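Local coordinates for protein uncharacterized N-acetyltransferase SSO0209 (Sulfolobus solfataricus P2, PDB 4R3L) that transfers the acetyl group of acetyl-CoA to the free alpha-amino group at protein N termini, preferring those that begin with serine, at residues F41-E44 with H45-Y49; L107-A110 with S111-M115. All coordinates share one frame; numbering follows the deposited sequence.

From the N terminus, contact 1 (residues 41-49) comes first and contact 2 (residues 107-115) follows in series, so neither nests in nor crosses the other. Each is local, joining successive turns of one helix, and neither closes a loop. Contact 1 lies on helix 39-49, contact 2 on helix 103-119, the connection between strands 83-94 and 123-129 of the GNAT sheet. Their centres are 16 Å apart and their nearest atoms about 6 Å, without touching. Strand 61-72 lies between them in the packing: Met67 meets Phe41, Phe42 and His45 of contact 1, while Ile66 meets Leu107, Leu108 and Ser111 of contact 2.

Contact 1. Residues F41-E44 with H45-Y49; sequences FFVE and HLKEY
Phe41 and His45 stand one turn apart on helix 39-49, where nearly straight i to i+4 backbone hydrogen bonds run from His45 N to Phe41 O through Glu48 N to Glu44 O. Phe41 O takes a second donor, His45 ND1, at 2.8 Å; the two donors arrive from opposite faces of the carbonyl plane. This second hydrogen bond is more bent, at 147°, and the oxygen lies somewhat out of the imidazole plane. It requires the proton on ND1 and holds the imidazole's rotation. The ring CE1 of His45 then sits over one face of Phe41, near its rim, 3.2 Å from CZ of Phe41, with the two planes inclined by 32°. Phe41 brings its ring there with CG anti to the backbone N (chi1 -174°). In this GNAT domain the Phe41 ring also stacks on Tyr37, a substrate-binding residue, and Met67 of strand 61-72 touches both rings of the pair. With an alanine here the imidazole would probably lose its aromatic neighbour and a gap would open beside Tyr37, though the backbone acceptor would remain. On the exposed side, Glu44 OE2 and Glu48 OE2 are 4.3 Å apart, and one water donates to both oxygens, which is likely to ease their repulsion. Val43 CG1 lies alongside the aliphatic part of Lys47, 3.8 Å from its CE.

Contact 2. Residues L107-A110 with S111-M115; sequences LLEA and SMKSM
Leu107 O receives Ser111 N at 3.0 Å, the first of four consecutive i to i+4 hydrogen bonds across this stretch of helix 103-119; the N-H...O angles, 157° to 166°, fit a regular alpha helix. The Leu107 side chain points away from the following turn and packs on Phe54 and Ile66 of the sheet. Leu108 O accepts Met112 N at 2.8 Å, and the Met112 side chain passes close beside the same carbonyl oxygen, CG at 3.1 Å from Leu108 O, before its end leads away. Met112 CG is placed there by chi1 -77°, beside its own backbone N, before a bend at chi3 carries CE onward. Beyond the carbonyl, Met112 packs on Ile124 and Leu167, while the Leu108 side chain reaches Ile66 and Leu142. Glu109 O accepts a hydrogen bond from Lys113 N, and on the exposed side the closest side-chain approach is Glu109 OE2 to Lys113 CD, 4.2 Å. Ala110 O closes the series on Ser114 N at 3.1 Å, and the Ala110 methyl touches Phe54. The helix is the crossover of the beta-alpha-beta unit formed with strands 83-94 and 123-129. Both serine hydroxyls find partners beyond these turns, Ser111 OG at Ala52 O and Ser114 OG at Asp118 OD2, so two buried polar groups are satisfied. Glu109 OE2 and Lys113 NZ stay 5.3 Å apart, which implies at most a diffuse electrostatic attraction and leaves the backbone hydrogen bonds as the direct polar link between the two turns.

Contact 1. Residues F41-E44 with H45-Y49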
loop_
_atom_site.group_PDB
_atom_site.type_symbol
_atom_site.label_atom_id
_atom_site.label_comp_id
_atom_site.label_asym_id
_atom_site.label_seq_id
_atom_site.Cartn_x
_atom_site.Cartn_y
_atom_site.Cartn_z
ATOM N N PHE A 41 -3.895 2.831 14.705
ATOM C CA PHE A 41 -2.885 2.709 13.653
ATOM C C PHE A 41 -3.398 3.379 12.365
ATOM O O PHE A 41 -2.689 4.177 11.744
ATOM C CB PHE A 41 -2.568 1.236 13.446
ATOM C CG PHE A 41 -1.440 0.959 12.497
ATOM C CD1 PHE A 41 -0.149 0.777 12.970
ATOM C CD2 PHE A 41 -1.682 0.798 11.139
ATOM C CE1 PHE A 41 0.893 0.481 12.102
ATOM C CE2 PHE A 41 -0.640 0.505 10.263
ATOM C CZ PHE A 41 0.648 0.342 10.755
ATOM N N PHE A 42 -4.627 3.067 11.977
ATOM C CA PHE A 42 -5.214 3.686 10.788
ATOM C C PHE A 42 -5.313 5.193 10.981
ATOM O O PHE A 42 -4.988 5.954 10.083
ATOM C CB PHE A 42 -6.584 3.085 10.472
ATOM C CG PHE A 42 -6.518 1.670 9.965
ATOM C CD1 PHE A 42 -6.275 1.420 8.620
ATOM C CD2 PHE A 42 -6.682 0.597 10.823
ATOM C CE1 PHE A 42 -6.214 0.119 8.143
ATOM C CE2 PHE A 42 -6.607 -0.709 10.347
ATOM C CZ PHE A 42 -6.375 -0.939 9.012
ATOM N N VAL A 43 -5.712 5.629 12.178
ATOM C CA VAL A 43 -5.875 7.055 12.429
ATOM C C VAL A 43 -4.551 7.797 12.306
ATOM O O VAL A 43 -4.491 8.872 11.699
ATOM C CB VAL A 43 -6.509 7.309 13.831
ATOM C CG1 VAL A 43 -6.391 8.782 14.226
ATOM C CG2 VAL A 43 -7.950 6.880 13.805
ATOM N N GLU A 44 -3.478 7.230 12.848
ATOM C CA GLU A 44 -2.208 7.939 12.797
ATOM C C GLU A 44 -1.669 8.027 11.379
ATOM O O GLU A 44 -1.072 9.028 11.006
ATOM C CB GLU A 44 -1.185 7.289 13.713
ATOM C CG GLU A 44 -1.533 7.621 15.163
ATOM C CD GLU A 44 -0.606 6.994 16.168
ATOM O OE1 GLU A 44 -1.051 6.051 16.855
ATOM O OE2 GLU A 44 0.540 7.471 16.299
ATOM N N HIS A 45 -1.863 6.976 10.592
ATOM C CA HIS A 45 -1.388 7.036 9.209
ATOM C C HIS A 45 -2.220 8.026 8.403
ATOM O O HIS A 45 -1.696 8.706 7.514
ATOM C CB HIS A 45 -1.413 5.641 8.567
ATOM C CG HIS A 45 -0.307 4.752 9.037
ATOM N ND1 HIS A 45 -0.233 4.282 10.330
ATOM C CD2 HIS A 45 0.787 4.274 8.396
ATOM C CE1 HIS A 45 0.855 3.541 10.466
ATOM N NE2 HIS A 45 1.485 3.512 9.305
ATOM N N LEU A 46 -3.511 8.136 8.713
ATOM C CA LEU A 46 -4.328 9.134 8.033
ATOM C C LEU A 46 -3.871 10.545 8.426
ATOM O O LEU A 46 -3.709 11.404 7.572
ATOM C CB LEU A 46 -5.815 8.929 8.338
ATOM C CG LEU A 46 -6.777 9.945 7.718
ATOM C CD1 LEU A 46 -6.656 9.923 6.209
ATOM C CD2 LEU A 46 -8.208 9.673 8.151
ATOM N N LYS A 47 -3.612 10.783 9.712
ATOM C CA LYS A 47 -3.197 12.117 10.123
ATOM C C LYS A 47 -1.780 12.490 9.677
ATOM O O LYS A 47 -1.516 13.650 9.368
ATOM C CB LYS A 47 -3.337 12.260 11.644
ATOM C CG LYS A 47 -4.790 12.095 12.059
ATOM C CD LYS A 47 -5.110 12.669 13.417
ATOM C CE LYS A 47 -6.611 12.542 13.699
ATOM N NZ LYS A 47 -7.450 13.472 12.869
ATOM N N GLU A 48 -0.869 11.525 9.638
ATOM C CA GLU A 48 0.509 11.831 9.279
ATOM C C GLU A 48 0.783 11.814 7.762
ATOM O O GLU A 48 1.625 12.575 7.277
ATOM C CB GLU A 48 1.456 10.856 9.974
ATOM C CG GLU A 48 1.389 10.919 11.503
ATOM C CD GLU A 48 2.261 9.871 12.182
ATOM O OE1 GLU A 48 2.744 8.955 11.493
ATOM O OE2 GLU A 48 2.464 9.968 13.409
ATOM N N TYR A 49 0.100 10.940 7.024
ATOM C CA TYR A 49 0.426 10.731 5.597
ATOM C C TYR A 49 -0.821 10.740 4.733
ATOM O O TYR A 49 -0.884 10.059 3.698
ATOM C CB TYR A 49 1.157 9.398 5.388
ATOM C CG TYR A 49 2.136 9.024 6.486
ATOM C CD1 TYR A 49 3.329 9.710 6.639
ATOM C CD2 TYR A 49 1.867 7.971 7.355
ATOM C CE1 TYR A 49 4.225 9.371 7.635
ATOM C CE2 TYR A 49 2.764 7.624 8.361
ATOM C CZ TYR A 49 3.946 8.330 8.486
ATOM O OH TYR A 49 4.852 7.992 9.476
HETATM O O HOH W 1 0.953 10.257 15.942
#

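Contact 2. Residues L107-A110 with S111-M115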
loop_
_atom_site.group_PDB
_atom_site.type_symbol
_atom_site.label_atom_id
_atom_site.label_comp_id
_atom_site.label_asym_id
_atom_site.label_seq_id
_atom_site.Cartn_x
_atom_site.Cartn_y
_atom_site.Cartn_z
ATOM N N LEU A 107 -5.523 2.953 -7.183
ATOM C CA LEU A 107 -5.126 3.333 -5.812
ATOM C C LEU A 107 -3.606 3.548 -5.741
ATOM O O LEU A 107 -3.121 4.531 -5.168
ATOM C CB LEU A 107 -5.559 2.269 -4.786
ATOM C CG LEU A 107 -7.054 2.230 -4.439
ATOM C CD1 LEU A 107 -7.410 0.973 -3.649
ATOM C CD2 LEU A 107 -7.466 3.483 -3.663
ATOM N N LEU A 108 -2.851 2.610 -6.304
ATOM C CA LEU A 108 -1.391 2.724 -6.305
ATOM C C LEU A 108 -0.919 3.939 -7.087
ATOM O O LEU A 108 0.007 4.616 -6.665
ATOM C CB LEU A 108 -0.739 1.463 -6.878
ATOM C CG LEU A 108 -0.631 0.262 -5.943
ATOM C CD1 LEU A 108 -0.590 -1.038 -6.726
ATOM C CD2 LEU A 108 0.627 0.402 -5.065
ATOM N N GLU A 109 -1.542 4.221 -8.232
ATOM C CA GLU A 109 -1.109 5.370 -9.008
ATOM C C GLU A 109 -1.322 6.657 -8.238
ATOM O O GLU A 109 -0.471 7.547 -8.260
ATOM C CB GLU A 109 -1.843 5.449 -10.350
ATOM C CG GLU A 109 -1.237 6.489 -11.309
ATOM C CD GLU A 109 -1.792 7.915 -11.144
ATOM O OE1 GLU A 109 -2.785 8.121 -10.412
ATOM O OE2 GLU A 109 -1.228 8.845 -11.773
ATOM N N ALA A 110 -2.461 6.749 -7.562
ATOM C CA ALA A 110 -2.799 7.960 -6.832
ATOM C C ALA A 110 -1.845 8.154 -5.660
ATOM O O ALA A 110 -1.351 9.266 -5.417
ATOM C CB ALA A 110 -4.248 7.903 -6.333
ATOM N N SER A 111 -1.605 7.070 -4.927
ATOM C CA SER A 111 -0.697 7.131 -3.788
ATOM C C SER A 111 0.709 7.468 -4.268
ATOM O O SER A 111 1.377 8.310 -3.684
ATOM C CB SER A 111 -0.705 5.812 -2.997
ATOM O OG SER A 111 -0.085 5.989 -1.721
ATOM N N MET A 112 1.154 6.825 -5.347
ATOM C CA MET A 112 2.478 7.116 -5.899
ATOM C C MET A 112 2.664 8.582 -6.277
ATOM O O MET A 112 3.701 9.183 -6.001
ATOM C CB MET A 112 2.735 6.254 -7.132
ATOM C CG MET A 112 3.090 4.846 -6.793
ATOM S SD MET A 112 3.164 3.799 -8.253
ATOM C CE MET A 112 4.342 4.705 -9.232
ATOM N N LYS A 113 1.656 9.142 -6.935
ATOM C CA LYS A 113 1.722 10.531 -7.377
ATOM C C LYS A 113 1.853 11.461 -6.177
ATOM O O LYS A 113 2.616 12.418 -6.216
ATOM C CB LYS A 113 0.486 10.894 -8.208
ATOM C CG LYS A 113 0.515 12.299 -8.812
ATOM C CD LYS A 113 -0.661 12.506 -9.772
ATOM C CE LYS A 113 -0.595 13.880 -10.441
ATOM N NZ LYS A 113 -1.715 14.123 -11.400
ATOM N N SER A 114 1.121 11.169 -5.101
ATOM C CA SER A 114 1.235 11.967 -3.895
ATOM C C SER A 114 2.574 11.752 -3.172
ATOM O O SER A 114 3.166 12.697 -2.674
ATOM C CB SER A 114 0.072 11.666 -2.935
ATOM O OG SER A 114 0.336 12.253 -1.664
ATOM N N MET A 115 3.035 10.511 -3.085
ATOM C CA MET A 115 4.353 10.244 -2.515
ATOM C C MET A 115 5.429 11.065 -3.235
ATOM O O MET A 115 6.290 11.684 -2.604
ATOM C CB MET A 115 4.688 8.760 -2.607
ATOM C CG MET A 115 3.837 7.883 -1.722
ATOM S SD MET A 115 4.179 6.171 -2.131
ATOM C CE MET A 115 3.209 5.313 -0.895
#